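Local atomic coordinates of ribosomal RNA processing protein 6 (Trypanosoma brucei brucei, PDB entry 4NLC), a protein that probably degrades and trims RNA from the 3' end as a nuclear exosome-associated 3'-5' exoribonuclease, represented here by its catalytic core with exonuclease and HRDC domains. Residues Phe9-Asn15 with Tyr105-Thr109; Gln119-Val123 with Ala219-His224; Ala151-Arg156 with Leu260-Tyr265. The protein carries 1 engineered substitution. One frame throughout, in Å; residues are numbered along the deposited sequence.

Contact 1: Phe9-Asn15 with Tyr105-Thr109; sequences FEHPVDN and YQGFT
Phe-9 and Phe-108 form the aromatic part of this contact, a T-shaped pair whose planes stand at 86° with centroids 5.6 Å apart. Phe-9 presents its edge: its CZ points onto one face of Phe-108, lying 4.1 Å from CG of that ring and displaced toward the rim. The side chain of Phe-108, whose CG sits between its backbone N and carbonyl carbon (chi1 56°), turns that face to the incoming edge.

The polar part gathers at the amides of Asn-15 and Gln-106. Gln-106 NE2 donates to Asn-15 OD1 at 3.1 Å with a nearly straight N-H...O angle of 163°, in the carbonyl plane of Asn-15. A water bridges the same pair, donating to Asn-15 OD1 at 2.7 Å and accepting from Gln-106 N, so OD1 takes two bonds. Asn-15 ND2 and Gln-106 OE1 turn instead to Asp-310 and Tyr-265.

Van der Waals contact completes the join, with Tyr-105 CB 3.7 Å from Asn-15 ND2. The loop 9-15 lies against the start of strand 108-115 in the exonuclease sheet, and Gln-106 O receives Lys-160 of helix 152-162. Tyr-105 hydrogen-bonds Asp-303 of helix 289-309 in the HRDC part, so loop, sheet and HRDC part meet here.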
ATOM      1  N   PHE A   9      -9.903 -10.184 -11.166  1.00 42.12           N
ATOM      2  CA  PHE A   9      -8.541 -10.708 -10.975  1.00 40.72           C
ATOM      3  C   PHE A   9      -8.352 -12.032 -11.693  1.00 49.11           C
ATOM      4  O   PHE A   9      -9.250 -12.870 -11.671  1.00 49.70           O
ATOM      5  CB  PHE A   9      -8.123 -10.798  -9.492  1.00 40.44           C
ATOM      6  CG  PHE A   9      -7.947  -9.500  -8.720  1.00 39.60           C
ATOM      7  CD1 PHE A   9      -8.092  -8.261  -9.349  1.00 39.16           C
ATOM      8  CD2 PHE A   9      -7.642  -9.518  -7.356  1.00 40.14           C
ATOM      9  CE1 PHE A   9      -7.964  -7.067  -8.625  1.00 39.26           C
ATOM     10  CE2 PHE A   9      -7.482  -8.323  -6.640  1.00 41.70           C
ATOM     11  CZ  PHE A   9      -7.639  -7.104  -7.282  1.00 38.66           C
ATOM     12  N   GLU A  10      -7.217 -12.182 -12.396  1.00 49.11           N
ATOM     13  CA  GLU A  10      -6.872 -13.401 -13.142  1.00 51.20           C
ATOM     14  C   GLU A  10      -6.572 -14.515 -12.134  1.00 58.31           C
ATOM     15  O   GLU A  10      -6.836 -15.690 -12.396  1.00 58.07           O
ATOM     16  CB  GLU A  10      -5.667 -13.161 -14.069  1.00 52.30           C
ATOM     17  CG  GLU A  10      -5.924 -12.148 -15.182  1.00 65.26           C
ATOM     18  CD  GLU A  10      -6.872 -12.572 -16.286  1.00101.02           C
ATOM     19  OE1 GLU A  10      -6.543 -13.530 -17.024  1.00107.09           O
ATOM     20  OE2 GLU A  10      -7.933 -11.923 -16.435  1.00 99.79           O
ATOM     21  N   HIS A  11      -6.072 -14.106 -10.958  1.00 56.28           N
ATOM     22  CA  HIS A  11      -5.745 -14.968  -9.836  1.00 57.00           C
ATOM     23  C   HIS A  11      -6.524 -14.464  -8.595  1.00 56.08           C
ATOM     24  O   HIS A  11      -6.325 -13.312  -8.188  1.00 54.86           O
ATOM     25  CB  HIS A  11      -4.217 -14.952  -9.573  1.00 58.61           C
ATOM     26  CG  HIS A  11      -3.351 -15.032 -10.802  1.00 62.81           C
ATOM     27  ND1 HIS A  11      -3.202 -13.944 -11.657  1.00 64.79           N
ATOM     28  CD2 HIS A  11      -2.574 -16.049 -11.253  1.00 65.32           C
ATOM     29  CE1 HIS A  11      -2.352 -14.338 -12.599  1.00 64.22           C
ATOM     30  NE2 HIS A  11      -1.949 -15.598 -12.399  1.00 64.81           N
ATOM     31  N   PRO A  12      -7.431 -15.277  -7.999  1.00 49.97           N
ATOM     32  CA  PRO A  12      -8.127 -14.832  -6.768  1.00 48.90           C
ATOM     33  C   PRO A  12      -7.149 -14.717  -5.575  1.00 48.23           C
ATOM     34  O   PRO A  12      -6.124 -15.401  -5.571  1.00 45.63           O
ATOM     35  CB  PRO A  12      -9.187 -15.913  -6.546  1.00 51.65           C
ATOM     36  CG  PRO A  12      -8.616 -17.121  -7.175  1.00 56.69           C
ATOM     37  CD  PRO A  12      -7.776 -16.672  -8.338  1.00 51.62           C
ATOM     38  N   VAL A  13      -7.432 -13.818  -4.600  1.00 43.61           N
ATOM     39  CA  VAL A  13      -6.521 -13.575  -3.478  1.00 43.21           C
ATOM     40  C   VAL A  13      -6.680 -14.641  -2.367  1.00 46.12           C
ATOM     41  O   VAL A  13      -7.801 -14.991  -1.992  1.00 46.67           O
ATOM     42  CB  VAL A  13      -6.580 -12.112  -2.931  1.00 47.32           C
ATOM     43  CG1 VAL A  13      -5.469 -11.858  -1.909  1.00 46.83           C
ATOM     44  CG2 VAL A  13      -6.466 -11.089  -4.066  1.00 46.59           C
ATOM     45  N   ASP A  14      -5.539 -15.157  -1.855  1.00 39.59           N
ATOM     46  CA  ASP A  14      -5.544 -16.147  -0.773  1.00 38.42           C
ATOM     47  C   ASP A  14      -5.474 -15.389   0.550  1.00 38.28           C
ATOM     48  O   ASP A  14      -4.417 -14.872   0.893  1.00 35.71           O
ATOM     49  CB  ASP A  14      -4.344 -17.105  -0.923  1.00 39.82           C
ATOM     50  CG  ASP A  14      -4.298 -18.297   0.027  1.00 48.76           C
ATOM     51  OD1 ASP A  14      -4.689 -18.142   1.209  1.00 48.24           O
ATOM     52  OD2 ASP A  14      -3.799 -19.353  -0.385  1.00 54.94           O
ATOM     53  N   ASN A  15      -6.598 -15.329   1.296  1.00 35.04           N
ATOM     54  CA  ASN A  15      -6.676 -14.619   2.580  1.00 34.86           C
ATOM     55  C   ASN A  15      -6.466 -15.490   3.820  1.00 39.83           C
ATOM     56  O   ASN A  15      -6.681 -15.002   4.930  1.00 40.85           O
ATOM     57  CB  ASN A  15      -8.003 -13.869   2.706  1.00 29.91           C
ATOM     58  CG  ASN A  15      -8.151 -12.713   1.773  1.00 35.09           C
ATOM     59  OD1 ASN A  15      -7.184 -12.036   1.399  1.00 30.74           O
ATOM     60  ND2 ASN A  15      -9.370 -12.498   1.343  1.00 22.35           N
ATOM     61  N   TYR A 105      -9.615  -7.601   2.132  1.00 26.98           N
ATOM     62  CA  TYR A 105      -8.977  -8.050   3.373  1.00 26.01           C
ATOM     63  C   TYR A 105      -7.541  -7.559   3.496  1.00 29.53           C
ATOM     64  O   TYR A 105      -7.217  -6.872   4.456  1.00 29.69           O
ATOM     65  CB  TYR A 105      -9.053  -9.568   3.540  1.00 26.55           C
ATOM     66  CG  TYR A 105      -8.570  -9.974   4.906  1.00 29.14           C
ATOM     67  CD1 TYR A 105      -9.360  -9.769   6.037  1.00 31.75           C
ATOM     68  CD2 TYR A 105      -7.289 -10.489   5.089  1.00 28.67           C
ATOM     69  CE1 TYR A 105      -8.889 -10.071   7.314  1.00 33.37           C
ATOM     70  CE2 TYR A 105      -6.812 -10.805   6.361  1.00 30.21           C
ATOM     71  CZ  TYR A 105      -7.617 -10.600   7.468  1.00 40.03           C
ATOM     72  OH  TYR A 105      -7.146 -10.933   8.714  1.00 46.11           O
ATOM     73  N   GLN A 106      -6.689  -7.898   2.527  1.00 25.98           N
ATOM     74  CA  GLN A 106      -5.292  -7.479   2.541  1.00 25.70           C
ATOM     75  C   GLN A 106      -5.131  -6.116   1.909  1.00 28.74           C
ATOM     76  O   GLN A 106      -4.133  -5.442   2.150  1.00 27.45           O
ATOM     77  CB  GLN A 106      -4.401  -8.495   1.798  1.00 27.06           C
ATOM     78  CG  GLN A 106      -4.341  -9.889   2.447  1.00 28.21           C
ATOM     79  CD  GLN A 106      -3.494 -10.838   1.635  1.00 41.54           C
ATOM     80  OE1 GLN A 106      -2.311 -10.599   1.370  1.00 30.11           O
ATOM     81  NE2 GLN A 106      -4.109 -11.894   1.147  1.00 37.17           N
ATOM     82  N   GLY A 107      -6.100  -5.725   1.089  1.00 26.51           N
ATOM     83  CA  GLY A 107      -6.016  -4.472   0.355  1.00 25.26           C
ATOM     84  C   GLY A 107      -5.349  -4.720  -0.981  1.00 28.09           C
ATOM     85  O   GLY A 107      -4.834  -5.817  -1.235  1.00 25.87           O
ATOM     86  N   PHE A 108      -5.395  -3.726  -1.871  1.00 24.62           N
ATOM     87  CA  PHE A 108      -4.764  -3.864  -3.178  1.00 23.18           C
ATOM     88  C   PHE A 108      -4.379  -2.529  -3.778  1.00 25.86           C
ATOM     89  O   PHE A 108      -5.084  -1.539  -3.606  1.00 25.34           O
ATOM     90  CB  PHE A 108      -5.616  -4.718  -4.169  1.00 24.44           C
ATOM     91  CG  PHE A 108      -7.038  -4.257  -4.404  1.00 25.55           C
ATOM     92  CD1 PHE A 108      -7.315  -3.229  -5.296  1.00 26.44           C
ATOM     93  CD2 PHE A 108      -8.106  -4.880  -3.759  1.00 27.62           C
ATOM     94  CE1 PHE A 108      -8.634  -2.807  -5.515  1.00 27.95           C
ATOM     95  CE2 PHE A 108      -9.419  -4.444  -3.957  1.00 29.54           C
ATOM     96  CZ  PHE A 108      -9.678  -3.423  -4.849  1.00 27.64           C
ATOM     97  N   THR A 109      -3.307  -2.530  -4.566  1.00 23.61           N
ATOM     98  CA  THR A 109      -2.875  -1.335  -5.278  1.00 22.82           C
ATOM     99  C   THR A 109      -3.836  -1.045  -6.435  1.00 26.09           C
ATOM    100  O   THR A 109      -4.146  -1.936  -7.231  1.00 24.94           O
ATOM    101  CB  THR A 109      -1.438  -1.487  -5.744  1.00 23.39           C
ATOM    102  OG1 THR A 109      -0.663  -1.918  -4.625  1.00 25.31           O
ATOM    103  CG2 THR A 109      -0.873  -0.175  -6.301  1.00 18.79           C
TER
HETATM  104  O   HOH W   1      -7.125  -9.714   0.051  1.00 27.37           O

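Contact 2: Gln119-Val123 with Ala219-His224; sequences QDFIV and AQQDTH
Asp-120 OD2 is gripped by two donors from the helix. His-224 ND1 reaches it at 2.8 Å, with an N-H...O angle of 157°, meeting the syn lone pair of OD2; the oxygen lies near the plane of the imidazole, at its edge. Gln-220 NE2 comes to the same OD2 at 2.9 Å on its anti lone pair, less straight at 148° and with the oxygen tilted from the amide plane. Carboxylate and amide planes are almost perpendicular. With CG anti to the backbone N (chi1 177°) and the chain extended beyond it, Gln-220 lays its CG 3.2 Å from Asp-120 OD2.

The other carboxylate oxygen, OD1, is bonded to Ser-115, and His-224 NE2 to the carbonyl of Leu-64, which help to fix the rotation of both groups. With both ring nitrogens facing acceptors, the imidazole probably carries two protons, and Asp-120 would stabilise the cation.

Two residues along the strand, Ile-122 CD1 packs on Ala-219 CB at 3.8 Å. A water links Phe-121 O, to which it donates at 3.0 Å, with Thr-223 OG1.

Helix 213-224 covers one face of the mixed sheet of the RNase H-like exonuclease domain, the axis of its segment 219-224 passing 8.5 Å from that of strand 120-123, which runs between strands 71-74 and 108-115; Phe-121 points away from it and touches Leu-83 of helix 77-87 on the other face.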
ATOM      1  N   GLN A 119       8.227  13.683 -18.911  1.00 28.45           N
ATOM      2  CA  GLN A 119       6.811  13.359 -18.958  1.00 28.71           C
ATOM      3  C   GLN A 119       6.321  12.571 -17.751  1.00 31.12           C
ATOM      4  O   GLN A 119       7.124  12.039 -16.975  1.00 28.52           O
ATOM      5  CB  GLN A 119       6.484  12.602 -20.263  1.00 30.85           C
ATOM      6  CG  GLN A 119       7.220  11.287 -20.394  1.00 29.69           C
ATOM      7  CD  GLN A 119       6.994  10.648 -21.734  1.00 40.83           C
ATOM      8  OE1 GLN A 119       7.936  10.177 -22.375  1.00 40.55           O
ATOM      9  NE2 GLN A 119       5.743  10.544 -22.152  1.00 29.02           N
ATOM     10  N   ASP A 120       4.983  12.478 -17.637  1.00 27.24           N
ATOM     11  CA  ASP A 120       4.291  11.775 -16.576  1.00 26.22           C
ATOM     12  C   ASP A 120       3.490  10.603 -17.136  1.00 30.47           C
ATOM     13  O   ASP A 120       3.045  10.653 -18.277  1.00 30.33           O
ATOM     14  CB  ASP A 120       3.345  12.762 -15.844  1.00 27.68           C
ATOM     15  CG  ASP A 120       4.031  13.947 -15.183  1.00 32.62           C
ATOM     16  OD1 ASP A 120       5.200  13.803 -14.761  1.00 29.60           O
ATOM     17  OD2 ASP A 120       3.395  15.005 -15.068  1.00 42.17           O
ATOM     18  N   PHE A 121       3.276   9.569 -16.308  1.00 27.05           N
ATOM     19  CA  PHE A 121       2.504   8.383 -16.643  1.00 25.98           C
ATOM     20  C   PHE A 121       1.622   8.005 -15.474  1.00 27.89           C
ATOM     21  O   PHE A 121       1.977   8.251 -14.319  1.00 26.85           O
ATOM     22  CB  PHE A 121       3.420   7.204 -16.982  1.00 27.51           C
ATOM     23  CG  PHE A 121       4.309   7.434 -18.183  1.00 29.37           C
ATOM     24  CD1 PHE A 121       3.842   7.181 -19.474  1.00 31.18           C
ATOM     25  CD2 PHE A 121       5.613   7.907 -18.027  1.00 31.00           C
ATOM     26  CE1 PHE A 121       4.667   7.382 -20.586  1.00 32.29           C
ATOM     27  CE2 PHE A 121       6.442   8.098 -19.138  1.00 34.32           C
ATOM     28  CZ  PHE A 121       5.966   7.812 -20.410  1.00 32.97           C
ATOM     29  N   ILE A 122       0.452   7.464 -15.782  1.00 25.09           N
ATOM     30  CA  ILE A 122      -0.495   6.927 -14.798  1.00 25.89           C
ATOM     31  C   ILE A 122      -0.812   5.541 -15.277  1.00 29.04           C
ATOM     32  O   ILE A 122      -1.263   5.388 -16.408  1.00 27.11           O
ATOM     33  CB  ILE A 122      -1.760   7.791 -14.534  1.00 29.37           C
ATOM     34  CG1 ILE A 122      -1.389   9.081 -13.787  1.00 29.66           C
ATOM     35  CG2 ILE A 122      -2.817   6.996 -13.742  1.00 28.53           C
ATOM     36  CD1 ILE A 122      -2.487  10.168 -13.814  1.00 41.02           C
ATOM     37  N   VAL A 123      -0.477   4.533 -14.449  1.00 25.15           N
ATOM     38  CA  VAL A 123      -0.677   3.135 -14.762  1.00 25.56           C
ATOM     39  C   VAL A 123      -1.902   2.551 -14.061  1.00 28.70           C
ATOM     40  O   VAL A 123      -1.989   2.555 -12.846  1.00 27.62           O
ATOM     41  CB  VAL A 123       0.604   2.268 -14.539  1.00 29.39           C
ATOM     42  CG1 VAL A 123       0.377   0.817 -14.983  1.00 27.91           C
ATOM     43  CG2 VAL A 123       1.775   2.867 -15.305  1.00 29.57           C
ATOM     44  N   ALA A 219      -3.245  12.375  -8.987  1.00 27.71           N
ATOM     45  CA  ALA A 219      -2.308  11.268  -9.203  1.00 25.80           C
ATOM     46  C   ALA A 219      -1.009  11.740  -9.892  1.00 29.77           C
ATOM     47  O   ALA A 219       0.097  11.446  -9.427  1.00 28.92           O
ATOM     48  CB  ALA A 219      -2.983  10.170 -10.018  1.00 25.93           C
ATOM     49  N   GLN A 220      -1.155  12.511 -10.972  1.00 25.76           N
ATOM     50  CA  GLN A 220      -0.044  13.085 -11.709  1.00 25.45           C
ATOM     51  C   GLN A 220       0.866  13.980 -10.814  1.00 32.38           C
ATOM     52  O   GLN A 220       2.095  13.874 -10.903  1.00 33.49           O
ATOM     53  CB  GLN A 220      -0.593  13.895 -12.895  1.00 25.93           C
ATOM     54  CG  GLN A 220       0.486  14.610 -13.690  1.00 24.81           C
ATOM     55  CD  GLN A 220      -0.069  15.581 -14.707  1.00 37.47           C
ATOM     56  OE1 GLN A 220      -1.175  16.124 -14.569  1.00 28.40           O
ATOM     57  NE2 GLN A 220       0.701  15.819 -15.756  1.00 26.82           N
ATOM     58  N   GLN A 221       0.261  14.849  -9.975  1.00 28.09           N
ATOM     59  CA  GLN A 221       1.003  15.808  -9.154  1.00 28.55           C
ATOM     60  C   GLN A 221       1.782  15.184  -7.991  1.00 31.78           C
ATOM     61  O   GLN A 221       2.713  15.825  -7.505  1.00 32.74           O
ATOM     62  CB  GLN A 221       0.091  16.935  -8.675  1.00 30.79           C
ATOM     63  CG  GLN A 221      -0.050  18.037  -9.712  1.00 37.22           C
ATOM     64  CD  GLN A 221      -1.117  19.024  -9.351  1.00 53.57           C
ATOM     65  OE1 GLN A 221      -1.132  19.584  -8.259  1.00 49.33           O
ATOM     66  NE2 GLN A 221      -2.044  19.251 -10.263  1.00 51.50           N
ATOM     67  N   ASP A 222       1.468  13.924  -7.603  1.00 27.88           N
ATOM     68  CA  ASP A 222       2.189  13.204  -6.560  1.00 28.46           C
ATOM     69  C   ASP A 222       3.607  12.804  -7.024  1.00 32.73           C
ATOM     70  O   ASP A 222       4.482  12.642  -6.170  1.00 32.42           O
ATOM     71  CB  ASP A 222       1.402  11.958  -6.101  1.00 31.42           C
ATOM     72  CG  ASP A 222       0.354  12.188  -5.022  1.00 48.23           C
ATOM     73  OD1 ASP A 222       0.236  13.343  -4.532  1.00 49.31           O
ATOM     74  OD2 ASP A 222      -0.339  11.219  -4.658  1.00 58.84           O
ATOM     75  N   THR A 223       3.849  12.681  -8.371  1.00 27.36           N
ATOM     76  CA  THR A 223       5.185  12.345  -8.878  1.00 26.52           C
ATOM     77  C   THR A 223       5.833  13.459  -9.698  1.00 31.07           C
ATOM     78  O   THR A 223       7.057  13.499  -9.810  1.00 30.63           O
ATOM     79  CB  THR A 223       5.163  11.043  -9.689  1.00 29.35           C
ATOM     80  OG1 THR A 223       4.282  11.177 -10.812  1.00 25.09           O
ATOM     81  CG2 THR A 223       4.819   9.836  -8.855  1.00 28.35           C
ATOM     82  N   HIS A 224       5.018  14.311 -10.338  1.00 28.96           N
ATOM     83  CA  HIS A 224       5.445  15.408 -11.225  1.00 28.73           C
ATOM     84  C   HIS A 224       6.584  16.300 -10.673  1.00 31.31           C
ATOM     85  O   HIS A 224       7.483  16.680 -11.438  1.00 31.14           O
ATOM     86  CB  HIS A 224       4.231  16.254 -11.603  1.00 29.83           C
ATOM     87  CG  HIS A 224       4.563  17.385 -12.520  1.00 33.54           C
ATOM     88  ND1 HIS A 224       4.602  17.214 -13.884  1.00 34.84           N
ATOM     89  CD2 HIS A 224       4.886  18.669 -12.224  1.00 35.31           C
ATOM     90  CE1 HIS A 224       4.943  18.392 -14.381  1.00 35.13           C
ATOM     91  NE2 HIS A 224       5.138  19.295 -13.414  1.00 35.67           N
TER
HETATM   92  O   HOH W   2       2.293  10.933 -13.000  1.00 29.50           O

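Contact 3: Ala151-Arg156 with Leu260-Tyr265; sequences AREDVR and LSLERY
Arg-156 leaves its helix with CG anti to the carbonyl carbon (chi1 -79°) and bends at chi3, which carries its guanidinium to Glu-263; Arg-152 starts with CG anti to the backbone N and bends at chi2 and chi3 to approach the same carboxylate. Glu-263 meets them with a chain extended beyond CG.

Arg-156 NH2 donates to Glu-263 OE1 at 2.8 Å in a salt bridge that is far from straight, the N-H...O angle being 134°. The donor comes from above the carboxylate plane, and CB of Glu-263 lies over one face of the guanidinium. The link from Arg-152 NH1 to Glu-263 OE2 is long at 3.7 Å, although those two flat groups are nearly coplanar, 18° apart. One glutamate thus joins two arginines a helical turn apart in a salt-bridge network, which ties helix 152-162 of the exonuclease domain to the chain leaving helix 249-261.

Between the two arginines along the helix, Val-155 CG1 lies 3.4 Å from Leu-260 O. Leu-260 spreads its two methyls: CD1 lies 3.5 Å from Arg-152 NH1, while CD2 rests 4.0 Å from Ala-151 CB. Farther along, Tyr-265 CB lies 3.4 Å from Arg-156 O. Gln-159, on the same helix as the arginines, extends the hold by bonding to Glu-263 O and Tyr-265 N.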
ATOM      1  N   ALA A 151       8.077   5.573   1.295  1.00 24.85           N
ATOM      2  CA  ALA A 151       7.861   4.291   0.615  1.00 25.08           C
ATOM      3  C   ALA A 151       7.553   3.058   1.493  1.00 28.76           C
ATOM      4  O   ALA A 151       7.466   1.969   0.940  1.00 26.64           O
ATOM      5  CB  ALA A 151       9.078   3.994  -0.251  1.00 26.34           C
ATOM      6  N   ARG A 152       7.428   3.190   2.823  1.00 30.11           N
ATOM      7  CA  ARG A 152       7.199   2.015   3.704  1.00 31.96           C
ATOM      8  C   ARG A 152       6.062   1.090   3.201  1.00 36.43           C
ATOM      9  O   ARG A 152       6.306  -0.098   2.984  1.00 38.65           O
ATOM     10  CB  ARG A 152       6.986   2.448   5.170  1.00 35.21           C
ATOM     11  CG  ARG A 152       6.821   1.286   6.171  1.00 51.83           C
ATOM     12  CD  ARG A 152       7.980   1.164   7.158  1.00 67.82           C
ATOM     13  NE  ARG A 152       8.146   2.365   7.982  1.00 82.94           N
ATOM     14  CZ  ARG A 152       9.307   2.793   8.475  1.00 98.70           C
ATOM     15  NH1 ARG A 152      10.427   2.120   8.237  1.00 79.74           N
ATOM     16  NH2 ARG A 152       9.357   3.898   9.206  1.00 89.39           N
ATOM     17  N   GLU A 153       4.854   1.642   2.961  1.00 30.72           N
ATOM     18  CA  GLU A 153       3.703   0.882   2.458  1.00 29.47           C
ATOM     19  C   GLU A 153       3.881   0.451   1.001  1.00 31.62           C
ATOM     20  O   GLU A 153       3.584  -0.698   0.656  1.00 28.65           O
ATOM     21  CB  GLU A 153       2.389   1.645   2.685  1.00 31.12           C
ATOM     22  CG  GLU A 153       2.078   1.844   4.168  1.00 45.98           C
ATOM     23  CD  GLU A 153       0.713   1.418   4.680  1.00 80.79           C
ATOM     24  OE1 GLU A 153      -0.099   2.313   5.014  1.00 76.36           O
ATOM     25  OE2 GLU A 153       0.480   0.194   4.822  1.00 78.93           O
ATOM     26  N   ASP A 154       4.434   1.352   0.164  1.00 29.49           N
ATOM     27  CA  ASP A 154       4.664   1.102  -1.257  1.00 29.27           C
ATOM     28  C   ASP A 154       5.485  -0.134  -1.508  1.00 30.13           C
ATOM     29  O   ASP A 154       5.125  -0.947  -2.368  1.00 28.40           O
ATOM     30  CB  ASP A 154       5.310   2.319  -1.930  1.00 31.98           C
ATOM     31  CG  ASP A 154       4.378   3.499  -2.074  1.00 42.99           C
ATOM     32  OD1 ASP A 154       3.279   3.460  -1.498  1.00 42.36           O
ATOM     33  OD2 ASP A 154       4.719   4.430  -2.819  1.00 57.47           O
ATOM     34  N   VAL A 155       6.579  -0.274  -0.751  1.00 24.48           N
ATOM     35  CA  VAL A 155       7.521  -1.395  -0.842  1.00 24.33           C
ATOM     36  C   VAL A 155       6.748  -2.703  -0.625  1.00 24.60           C
ATOM     37  O   VAL A 155       6.953  -3.673  -1.340  1.00 21.23           O
ATOM     38  CB  VAL A 155       8.694  -1.197   0.195  1.00 28.05           C
ATOM     39  CG1 VAL A 155       9.442  -2.498   0.493  1.00 27.60           C
ATOM     40  CG2 VAL A 155       9.656  -0.106  -0.271  1.00 27.49           C
ATOM     41  N   ARG A 156       5.866  -2.703   0.363  1.00 22.51           N
ATOM     42  CA  ARG A 156       5.043  -3.848   0.738  1.00 23.63           C
ATOM     43  C   ARG A 156       3.982  -4.135  -0.337  1.00 27.44           C
ATOM     44  O   ARG A 156       3.831  -5.263  -0.772  1.00 29.39           O
ATOM     45  CB  ARG A 156       4.412  -3.587   2.125  1.00 22.15           C
ATOM     46  CG  ARG A 156       5.408  -3.850   3.249  1.00 28.49           C
ATOM     47  CD  ARG A 156       4.919  -3.295   4.581  1.00 37.34           C
ATOM     48  NE  ARG A 156       6.048  -2.889   5.421  1.00 57.36           N
ATOM     49  CZ  ARG A 156       6.621  -3.660   6.339  1.00 73.39           C
ATOM     50  NH1 ARG A 156       6.174  -4.893   6.555  1.00 70.92           N
ATOM     51  NH2 ARG A 156       7.637  -3.203   7.055  1.00 51.61           N
ATOM     52  N   LEU A 260      14.983  -0.030   3.745  1.00 27.71           N
ATOM     53  CA  LEU A 260      13.525   0.004   3.547  1.00 27.25           C
ATOM     54  C   LEU A 260      13.103  -0.904   2.371  1.00 28.55           C
ATOM     55  O   LEU A 260      12.061  -1.557   2.452  1.00 28.84           O
ATOM     56  CB  LEU A 260      13.025   1.441   3.332  1.00 27.35           C
ATOM     57  CG  LEU A 260      11.514   1.651   3.424  1.00 32.54           C
ATOM     58  CD1 LEU A 260      11.004   1.380   4.830  1.00 33.33           C
ATOM     59  CD2 LEU A 260      11.139   3.037   3.001  1.00 33.71           C
ATOM     60  N   SER A 261      13.920  -0.964   1.310  1.00 23.22           N
ATOM     61  CA  SER A 261      13.662  -1.830   0.151  1.00 22.85           C
ATOM     62  C   SER A 261      13.814  -3.312   0.499  1.00 26.04           C
ATOM     63  O   SER A 261      13.273  -4.148  -0.206  1.00 25.18           O
ATOM     64  CB  SER A 261      14.547  -1.449  -1.033  1.00 27.34           C
ATOM     65  OG  SER A 261      15.872  -1.927  -0.889  1.00 36.85           O
ATOM     66  N   LEU A 262      14.516  -3.631   1.609  1.00 23.78           N
ATOM     67  CA  LEU A 262      14.699  -4.988   2.135  1.00 23.94           C
ATOM     68  C   LEU A 262      13.538  -5.448   3.028  1.00 28.72           C
ATOM     69  O   LEU A 262      13.476  -6.611   3.438  1.00 29.01           O
ATOM     70  CB  LEU A 262      16.053  -5.114   2.842  1.00 24.55           C
ATOM     71  CG  LEU A 262      17.275  -5.042   1.908  1.00 29.22           C
ATOM     72  CD1 LEU A 262      18.545  -4.845   2.702  1.00 30.69           C
ATOM     73  CD2 LEU A 262      17.373  -6.304   1.032  1.00 29.21           C
ATOM     74  N   GLU A 263      12.591  -4.557   3.290  1.00 26.53           N
ATOM     75  CA  GLU A 263      11.408  -4.918   4.053  1.00 27.56           C
ATOM     76  C   GLU A 263      10.504  -5.808   3.216  1.00 31.68           C
ATOM     77  O   GLU A 263      10.507  -5.734   1.982  1.00 30.80           O
ATOM     78  CB  GLU A 263      10.664  -3.688   4.556  1.00 29.14           C
ATOM     79  CG  GLU A 263      11.506  -2.953   5.593  1.00 37.48           C
ATOM     80  CD  GLU A 263      10.830  -1.855   6.378  1.00 46.81           C
ATOM     81  OE1 GLU A 263       9.673  -1.507   6.054  1.00 55.53           O
ATOM     82  OE2 GLU A 263      11.487  -1.301   7.287  1.00 49.75           O
ATOM     83  N   ARG A 264       9.779  -6.687   3.897  1.00 28.94           N
ATOM     84  CA  ARG A 264       8.917  -7.658   3.252  1.00 28.18           C
ATOM     85  C   ARG A 264       7.479  -7.418   3.599  1.00 31.85           C
ATOM     86  O   ARG A 264       7.152  -7.079   4.745  1.00 31.74           O
ATOM     87  CB  ARG A 264       9.248  -9.073   3.732  1.00 26.78           C
ATOM     88  CG  ARG A 264      10.623  -9.576   3.397  1.00 32.79           C
ATOM     89  CD  ARG A 264      10.825 -10.952   4.002  1.00 35.58           C
ATOM     90  NE  ARG A 264      11.042 -10.878   5.444  1.00 34.30           N
ATOM     91  CZ  ARG A 264      10.127 -11.178   6.355  1.00 57.95           C
ATOM     92  NH1 ARG A 264       8.919 -11.594   5.985  1.00 47.04           N
ATOM     93  NH2 ARG A 264      10.412 -11.078   7.646  1.00 52.22           N
ATOM     94  N   TYR A 265       6.611  -7.668   2.614  1.00 26.46           N
ATOM     95  CA  TYR A 265       5.188  -7.662   2.829  1.00 25.38           C
ATOM     96  C   TYR A 265       4.877  -8.934   3.676  1.00 28.96           C
ATOM     97  O   TYR A 265       5.412 -10.015   3.411  1.00 26.99           O
ATOM     98  CB  TYR A 265       4.426  -7.755   1.479  1.00 25.21           C
ATOM     99  CG  TYR A 265       2.936  -7.962   1.699  1.00 26.51           C
ATOM    100  CD1 TYR A 265       2.135  -6.930   2.186  1.00 28.96           C
ATOM    101  CD2 TYR A 265       2.369  -9.230   1.603  1.00 26.24           C
ATOM    102  CE1 TYR A 265       0.798  -7.145   2.530  1.00 29.36           C
ATOM    103  CE2 TYR A 265       1.028  -9.451   1.921  1.00 26.99           C
ATOM    104  CZ  TYR A 265       0.243  -8.401   2.372  1.00 30.48           C
ATOM    105  OH  TYR A 265      -1.085  -8.591   2.669  1.00 32.24           O
TER

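In the fold
Contact 2 is the fully buried one, whereas contacts 1 and 3 are partly buried, each with an exposed residue among those that touch. Contacts 1 and 2 hold the same mixed sheet through neighbouring strands, 108-115 and 120-123, yet their centres are about 25 Å apart and they do not touch. Contact 3 involves helix 152-162 instead, and meets contact 1 through Gln-106 OE1 and Tyr-265 OH, 2.7 Å apart. The chemistry follows the setting: a buried carboxylate held by a glutamine amide and a histidine in contact 2, a ring pair and amides where a loop crosses in contact 1, and arginine-glutamate bridges beside apolar side chains in contact 3.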